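Local coordinates for protein triacylglycerol lipase (Yarrowia lipolytica, PDB 3O0D) that probably hydrolyses the ester bonds of triacylglycerols as a glycosylated, extracellular lipase of the alpha/beta-hydrolase fold, at residues A[134-137]-A[138-142]; A[256-259]-A[260-263]. One frame throughout, in Å; residues are numbered along the deposited sequence.

Overall arrangement
Counted from the N terminus, contact 1 (134-142) comes first, within helix 127-150, and contact 2 (256-263) follows much later, in the loop after strand 247-250 and the start of strand 262-265. The two neither nest nor cross. Contact 1 closes no loop; it links successive turns of one helix, whose inner side rests on strands 53-60 and 68-75 and on helix 163-177, while its outer side carries sugar. Contact 2 closes the tight turn that leads into strand 262-265, beside helix 12-27. The centres of contact 1 and contact 2 are about 35 Å apart, on opposite sides of the chain's centre and near opposite ends of the large mixed sheet.

Contact 1: A[134-137]-A[138-142]; sequences NNTY and NQIGP. With NAG (2-acetamido-2-deoxy-beta-D-glucopyranose), chain I; NAG (2-acetamido-2-deoxy-beta-D-glucopyranose), chain H.
N138 holds its CG beside its own backbone N (chi1 -65°), which carries its amide toward the sugar on N134, while Y137 has CG anti to its N (chi1 -174°), which stands its ring beside that amide. The two are neighbours on helix 127-150, an outer helix of the alpha/beta-hydrolase fold. N134 is an N-glycosylation site, the asparagine of an N-X-T sequon completed by T136, and its ND2 is joined to C1 of its NAG. One turn on, N138 ND2 donates to O6 of that sugar at 2.9 Å, so the glycan is tied to the helix twice; N134 OD1 is taken by the backbone N of A112. The amide of N138 stands nearly upright to the Y137 ring, with ND2 in plane at its edge. Farther along the ring, Y137 CE1 lies 3.5 Å from the acetyl methyl C8 of the NAG of the neighbouring glycan, at N113, an apolar touch that suits tyrosine at a partly exposed site. On the inward side, T136 CG2 meets I140 CG2 at 3.9 Å, two beta-branched side chains whose methyls meet, both against F59 of strand 53-60. Q139, its extended chain set beside its own N, reaches back one turn: its NE2 meets N135 O at 3.2 Å from above the carbonyl plane, 55° out of it, and also bonds V68 O.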
ATOM      1  N   ASN A 134       8.674   6.439  -8.682  1.00 15.89           N
ATOM      2  CA  ASN A 134       9.378   6.471  -9.942  1.00 18.02           C
ATOM      3  C   ASN A 134      10.147   5.283 -10.257  1.00 16.31           C
ATOM      4  O   ASN A 134      10.241   4.880 -11.418  1.00 17.81           O
ATOM      5  CB  ASN A 134      10.293   7.749  -9.978  1.00 18.26           C
ATOM      6  CG  ASN A 134       9.862   8.736 -10.980  1.00 24.63           C
ATOM      7  OD1 ASN A 134       8.706   9.157 -11.055  1.00 23.99           O
ATOM      8  ND2 ASN A 134      10.878   9.198 -11.754  1.00 25.64           N
ATOM      9  N   ASN A 135      10.805   4.734  -9.243  1.00 16.95           N
ATOM     10  CA  ASN A 135      11.591   3.586  -9.391  1.00 16.36           C
ATOM     11  C   ASN A 135      10.710   2.382  -9.743  1.00 15.97           C
ATOM     12  O   ASN A 135      11.129   1.483 -10.430  1.00 17.29           O
ATOM     13  CB  ASN A 135      12.470   3.336  -8.109  1.00 16.23           C
ATOM     14  CG  ASN A 135      13.498   2.339  -8.326  1.00 14.41           C
ATOM     15  OD1 ASN A 135      14.381   2.435  -9.299  1.00 20.72           O
ATOM     16  ND2 ASN A 135      13.546   1.364  -7.475  1.00 12.75           N
ATOM     17  N   THR A 136       9.503   2.371  -9.248  1.00 15.12           N
ATOM     18  CA  THR A 136       8.578   1.276  -9.689  1.00 13.38           C
ATOM     19  C   THR A 136       8.225   1.458 -11.214  1.00 14.31           C
ATOM     20  O   THR A 136       8.412   0.533 -11.983  1.00 15.98           O
ATOM     21  CB  THR A 136       7.256   1.284  -8.914  1.00 14.39           C
ATOM     22  OG1 THR A 136       7.478   1.377  -7.523  1.00 14.38           O
ATOM     23  CG2 THR A 136       6.453  -0.072  -9.197  1.00 15.48           C
ATOM     24  N   TYR A 137       7.858   2.662 -11.582  1.00 15.99           N
ATOM     25  CA  TYR A 137       7.456   2.969 -12.971  1.00 17.67           C
ATOM     26  C   TYR A 137       8.604   2.618 -13.950  1.00 17.87           C
ATOM     27  O   TYR A 137       8.449   1.900 -14.975  1.00 17.51           O
ATOM     28  CB  TYR A 137       7.003   4.405 -13.067  1.00 18.02           C
ATOM     29  CG  TYR A 137       6.442   4.705 -14.444  1.00 21.24           C
ATOM     30  CD1 TYR A 137       5.078   4.593 -14.709  1.00 23.73           C
ATOM     31  CD2 TYR A 137       7.299   5.002 -15.472  1.00 26.02           C
ATOM     32  CE1 TYR A 137       4.579   4.808 -16.001  1.00 29.58           C
ATOM     33  CE2 TYR A 137       6.824   5.204 -16.765  1.00 30.25           C
ATOM     34  CZ  TYR A 137       5.461   5.110 -17.012  1.00 33.14           C
ATOM     35  OH  TYR A 137       5.020   5.354 -18.306  1.00 33.82           O
ATOM     36  N   ASN A 138       9.819   3.090 -13.602  1.00 18.38           N
ATOM     37  CA  ASN A 138      10.910   2.862 -14.509  1.00 19.80           C
ATOM     38  C   ASN A 138      11.319   1.465 -14.644  1.00 19.83           C
ATOM     39  O   ASN A 138      11.922   1.120 -15.664  1.00 21.55           O
ATOM     40  CB  ASN A 138      12.127   3.748 -14.145  1.00 22.33           C
ATOM     41  CG  ASN A 138      11.846   5.228 -14.307  1.00 22.23           C
ATOM     42  OD1 ASN A 138      12.468   6.042 -13.617  1.00 29.67           O
ATOM     43  ND2 ASN A 138      10.960   5.606 -15.196  1.00 20.00           N
ATOM     44  N   GLN A 139      11.009   0.568 -13.636  1.00 14.99           N
ATOM     45  CA  GLN A 139      11.364  -0.822 -13.755  1.00 15.61           C
ATOM     46  C   GLN A 139      10.289  -1.728 -14.388  1.00 17.01           C
ATOM     47  O   GLN A 139      10.597  -2.759 -14.951  1.00 19.65           O
ATOM     48  CB  GLN A 139      11.686  -1.426 -12.370  1.00 16.15           C
ATOM     49  CG  GLN A 139      13.031  -0.866 -11.706  1.00 15.95           C
ATOM     50  CD  GLN A 139      13.314  -1.577 -10.428  1.00 15.12           C
ATOM     51  OE1 GLN A 139      13.852  -2.690 -10.411  1.00 18.04           O
ATOM     52  NE2 GLN A 139      12.911  -0.971  -9.349  1.00 17.57           N
ATOM     53  N   ILE A 140       9.056  -1.323 -14.217  1.00 17.46           N
ATOM     54  CA  ILE A 140       7.926  -2.232 -14.560  1.00 18.44           C
ATOM     55  C   ILE A 140       6.807  -1.620 -15.394  1.00 18.23           C
ATOM     56  O   ILE A 140       5.967  -2.360 -15.938  1.00 18.77           O
ATOM     57  CB  ILE A 140       7.334  -2.915 -13.302  1.00 18.71           C
ATOM     58  CG1 ILE A 140       6.709  -4.277 -13.649  1.00 18.48           C
ATOM     59  CG2 ILE A 140       6.388  -2.004 -12.582  1.00 17.50           C
ATOM     60  CD1 ILE A 140       7.629  -5.291 -14.161  1.00 18.72           C
ATOM     61  N   GLY A 141       6.800  -0.301 -15.549  1.00 19.20           N
ATOM     62  CA  GLY A 141       5.698   0.373 -16.158  1.00 17.84           C
ATOM     63  C   GLY A 141       5.413  -0.133 -17.568  1.00 20.43           C
ATOM     64  O   GLY A 141       4.225  -0.424 -17.883  1.00 18.96           O
ATOM     65  N   PRO A 142       6.440  -0.218 -18.424  1.00 20.28           N
ATOM     66  CA  PRO A 142       6.184  -0.668 -19.805  1.00 21.79           C
ATOM     67  C   PRO A 142       5.672  -2.132 -19.866  1.00 21.01           C
ATOM     68  O   PRO A 142       4.742  -2.454 -20.693  1.00 21.86           O
ATOM     69  CB  PRO A 142       7.581  -0.515 -20.488  1.00 23.01           C
ATOM     70  CG  PRO A 142       8.108   0.776 -19.816  1.00 22.56           C
ATOM     71  CD  PRO A 142       7.805   0.360 -18.302  1.00 21.27           C
TER
HETATM   72  C1  NAG I 303      10.653  10.147 -12.829  1.00 26.31           C
HETATM   73  C2  NAG I 303      11.437  11.444 -12.661  1.00 29.33           C
HETATM   74  C3  NAG I 303      11.391  12.179 -13.996  1.00 32.08           C
HETATM   75  C4  NAG I 303      11.775  11.327 -15.206  1.00 31.92           C
HETATM   76  C5  NAG I 303      10.981  10.022 -15.216  1.00 34.54           C
HETATM   77  C6  NAG I 303      11.478   8.945 -16.171  1.00 36.19           C
HETATM   78  C7  NAG I 303      11.480  12.394 -10.429  1.00 29.86           C
HETATM   79  C8  NAG I 303      10.905  13.302  -9.414  1.00 32.81           C
HETATM   80  N2  NAG I 303      10.890  12.300 -11.638  1.00 32.51           N
HETATM   81  O3  NAG I 303      12.190  13.375 -13.945  1.00 33.41           O
HETATM   82  O4  NAG I 303      11.402  12.106 -16.336  1.00 36.39           O
HETATM   83  O5  NAG I 303      11.082   9.394 -13.937  1.00 31.15           O
HETATM   84  O6  NAG I 303      10.370   8.110 -16.424  1.00 34.41           O
HETATM   85  O7  NAG I 303      12.475  11.749 -10.151  1.00 34.10           O
HETATM   86  C1  NAG H 302       1.045   6.043 -18.600  1.00 21.83           C
HETATM   87  C2  NAG H 302       0.351   4.696 -18.294  1.00 21.69           C
HETATM   88  C3  NAG H 302      -0.418   4.266 -19.537  1.00 21.35           C
HETATM   89  C4  NAG H 302      -1.383   5.365 -19.993  1.00 24.28           C
HETATM   90  C5  NAG H 302      -0.536   6.584 -20.268  1.00 26.07           C
HETATM   91  C6  NAG H 302      -1.240   7.789 -20.920  1.00 25.71           C
HETATM   92  C7  NAG H 302       1.513   3.216 -16.711  1.00 26.30           C
HETATM   93  C8  NAG H 302       2.473   2.078 -16.518  1.00 22.95           C
HETATM   94  N2  NAG H 302       1.291   3.621 -17.967  1.00 24.59           N
HETATM   95  O3  NAG H 302      -1.122   3.049 -19.224  1.00 25.53           O
HETATM   96  O4  NAG H 302      -1.974   4.975 -21.236  1.00 25.60           O
HETATM   97  O5  NAG H 302       0.073   6.960 -19.014  1.00 24.70           O
HETATM   98  O6  NAG H 302      -2.435   7.987 -20.253  1.00 29.51           O
HETATM   99  O7  NAG H 302       0.984   3.766 -15.762  1.00 24.29           O

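Contact 2: A[256-259]-A[260-263]; sequences HPPL and SNVV
P258 O receives the backbone N-H of N261 at 3.0 Å, the firmer of two bonds that close this short turn. The bond is fairly straight at hydrogen, 157°, yet the donor stands well above the carbonyl plane. P258 itself has no N-H to offer, so a proline fits at the start of the turn, where its carbonyl alone is needed. The next acceptor, L259 O, is served twice: weakly by the N-H of V262, 3.5 Å from L259 O, and more closely by a water that donates to it at 2.8 Å. The same water gives its other hydrogen to V262 O, also at 2.8 Å, and so bridges the turn to the first residue of the strand. P258 to N261 form a type I beta-turn of 3-10 character, which delivers the chain into strand 262-265 of the large mixed sheet; there V263 is paired with F249 of the antiparallel neighbour 247-250. N261 also has a backbone bond to D251, and H256 one to F293. Before the turn, P257 O is bonded by the hydroxyl of Y15 on helix 12-27. V262 has CG1 anti to its backbone N (chi1 179°), which leaves CG2 to meet P257 CG at 3.8 Å; a compact valine suits this buried place, and Y15 touches it too. The P258 ring lies against the N261 side chain, and both touch W252. On S260 the hydroxyl sits between backbone N and carbonyl carbon, placing OG 3.8 Å from P258 CB.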
ATOM      1  N   HIS A 256      -3.296 -13.121  12.263  1.00 10.92           N
ATOM      2  CA  HIS A 256      -4.532 -13.847  12.321  1.00 11.34           C
ATOM      3  C   HIS A 256      -5.567 -13.311  13.285  1.00  9.91           C
ATOM      4  O   HIS A 256      -6.064 -14.055  14.150  1.00 11.29           O
ATOM      5  CB  HIS A 256      -4.222 -15.379  12.541  1.00 13.03           C
ATOM      6  CG  HIS A 256      -3.378 -15.959  11.445  1.00 17.58           C
ATOM      7  ND1 HIS A 256      -3.723 -15.874  10.102  1.00 21.25           N
ATOM      8  CD2 HIS A 256      -2.159 -16.553  11.490  1.00 21.69           C
ATOM      9  CE1 HIS A 256      -2.742 -16.401   9.376  1.00 24.20           C
ATOM     10  NE2 HIS A 256      -1.787 -16.816  10.199  1.00 22.79           N
ATOM     11  N   PRO A 257      -5.938 -12.019  13.166  1.00  8.67           N
ATOM     12  CA  PRO A 257      -6.836 -11.429  14.106  1.00  7.26           C
ATOM     13  C   PRO A 257      -8.233 -12.095  13.973  1.00  9.00           C
ATOM     14  O   PRO A 257      -8.645 -12.595  12.863  1.00  8.59           O
ATOM     15  CB  PRO A 257      -6.931  -9.978  13.634  1.00  8.09           C
ATOM     16  CG  PRO A 257      -6.560 -10.003  12.148  1.00 10.00           C
ATOM     17  CD  PRO A 257      -5.538 -11.107  12.052  1.00  7.27           C
ATOM     18  N   PRO A 258      -8.976 -12.052  15.068  1.00  9.01           N
ATOM     19  CA  PRO A 258     -10.390 -12.403  14.988  1.00 10.96           C
ATOM     20  C   PRO A 258     -11.150 -11.415  14.043  1.00  9.93           C
ATOM     21  O   PRO A 258     -10.816 -10.252  13.857  1.00  9.07           O
ATOM     22  CB  PRO A 258     -10.927 -12.257  16.402  1.00 14.02           C
ATOM     23  CG  PRO A 258      -9.810 -11.885  17.207  1.00 14.16           C
ATOM     24  CD  PRO A 258      -8.600 -11.526  16.398  1.00  8.98           C
ATOM     25  N   LEU A 259     -12.236 -11.943  13.469  1.00  9.29           N
ATOM     26  CA  LEU A 259     -13.073 -11.101  12.594  1.00  8.99           C
ATOM     27  C   LEU A 259     -13.576  -9.854  13.280  1.00  8.85           C
ATOM     28  O   LEU A 259     -13.629  -8.817  12.636  1.00  8.69           O
ATOM     29  CB  LEU A 259     -14.310 -11.975  12.160  1.00  7.01           C
ATOM     30  CG  LEU A 259     -15.305 -11.233  11.255  1.00  8.13           C
ATOM     31  CD1 LEU A 259     -14.654 -10.770   9.974  1.00  6.67           C
ATOM     32  CD2 LEU A 259     -16.418 -12.313  10.855  1.00  8.36           C
ATOM     33  N   SER A 260     -13.922  -9.938  14.571  1.00  9.60           N
ATOM     34  CA  SER A 260     -14.471  -8.790  15.270  1.00  9.78           C
ATOM     35  C   SER A 260     -13.455  -7.609  15.379  1.00  9.40           C
ATOM     36  O   SER A 260     -13.868  -6.512  15.738  1.00 10.40           O
ATOM     37  CB  SER A 260     -14.849  -9.220  16.689  1.00  9.15           C
ATOM     38  OG  SER A 260     -13.781  -9.931  17.312  1.00 11.75           O
ATOM     39  N   ASN A 261     -12.210  -7.924  15.129  1.00  8.91           N
ATOM     40  CA  ASN A 261     -11.138  -6.982  15.487  1.00  8.94           C
ATOM     41  C   ASN A 261     -10.456  -6.384  14.269  1.00 10.04           C
ATOM     42  O   ASN A 261      -9.429  -5.685  14.407  1.00 11.20           O
ATOM     43  CB  ASN A 261     -10.133  -7.665  16.356  1.00  8.39           C
ATOM     44  CG  ASN A 261     -10.633  -7.698  17.780  1.00 11.19           C
ATOM     45  OD1 ASN A 261     -10.201  -6.890  18.688  1.00 15.58           O
ATOM     46  ND2 ASN A 261     -11.548  -8.585  18.013  1.00 10.05           N
ATOM     47  N   VAL A 262     -11.087  -6.465  13.108  1.00  8.92           N
ATOM     48  CA  VAL A 262     -10.613  -5.662  11.971  1.00  9.22           C
ATOM     49  C   VAL A 262     -11.781  -4.632  11.670  1.00  9.20           C
ATOM     50  O   VAL A 262     -12.924  -5.067  11.405  1.00 11.21           O
ATOM     51  CB  VAL A 262     -10.363  -6.551  10.758  1.00  7.36           C
ATOM     52  CG1 VAL A 262      -9.865  -5.719   9.493  1.00  9.24           C
ATOM     53  CG2 VAL A 262      -9.384  -7.723  11.006  1.00 11.06           C
ATOM     54  N   VAL A 263     -11.506  -3.330  11.705  1.00  8.28           N
ATOM     55  CA  VAL A 263     -12.609  -2.362  11.690  1.00  7.44           C
ATOM     56  C   VAL A 263     -12.314  -1.352  10.557  1.00  7.97           C
ATOM     57  O   VAL A 263     -11.141  -1.090  10.230  1.00  8.85           O
ATOM     58  CB  VAL A 263     -12.833  -1.655  13.055  1.00  9.76           C
ATOM     59  CG1 VAL A 263     -13.340  -2.682  14.105  1.00 11.88           C
ATOM     60  CG2 VAL A 263     -11.504  -0.921  13.534  1.00 10.42           C
TER
HETATM   61  O   HOH W   1     -15.117  -6.473  12.378  1.00  9.75           O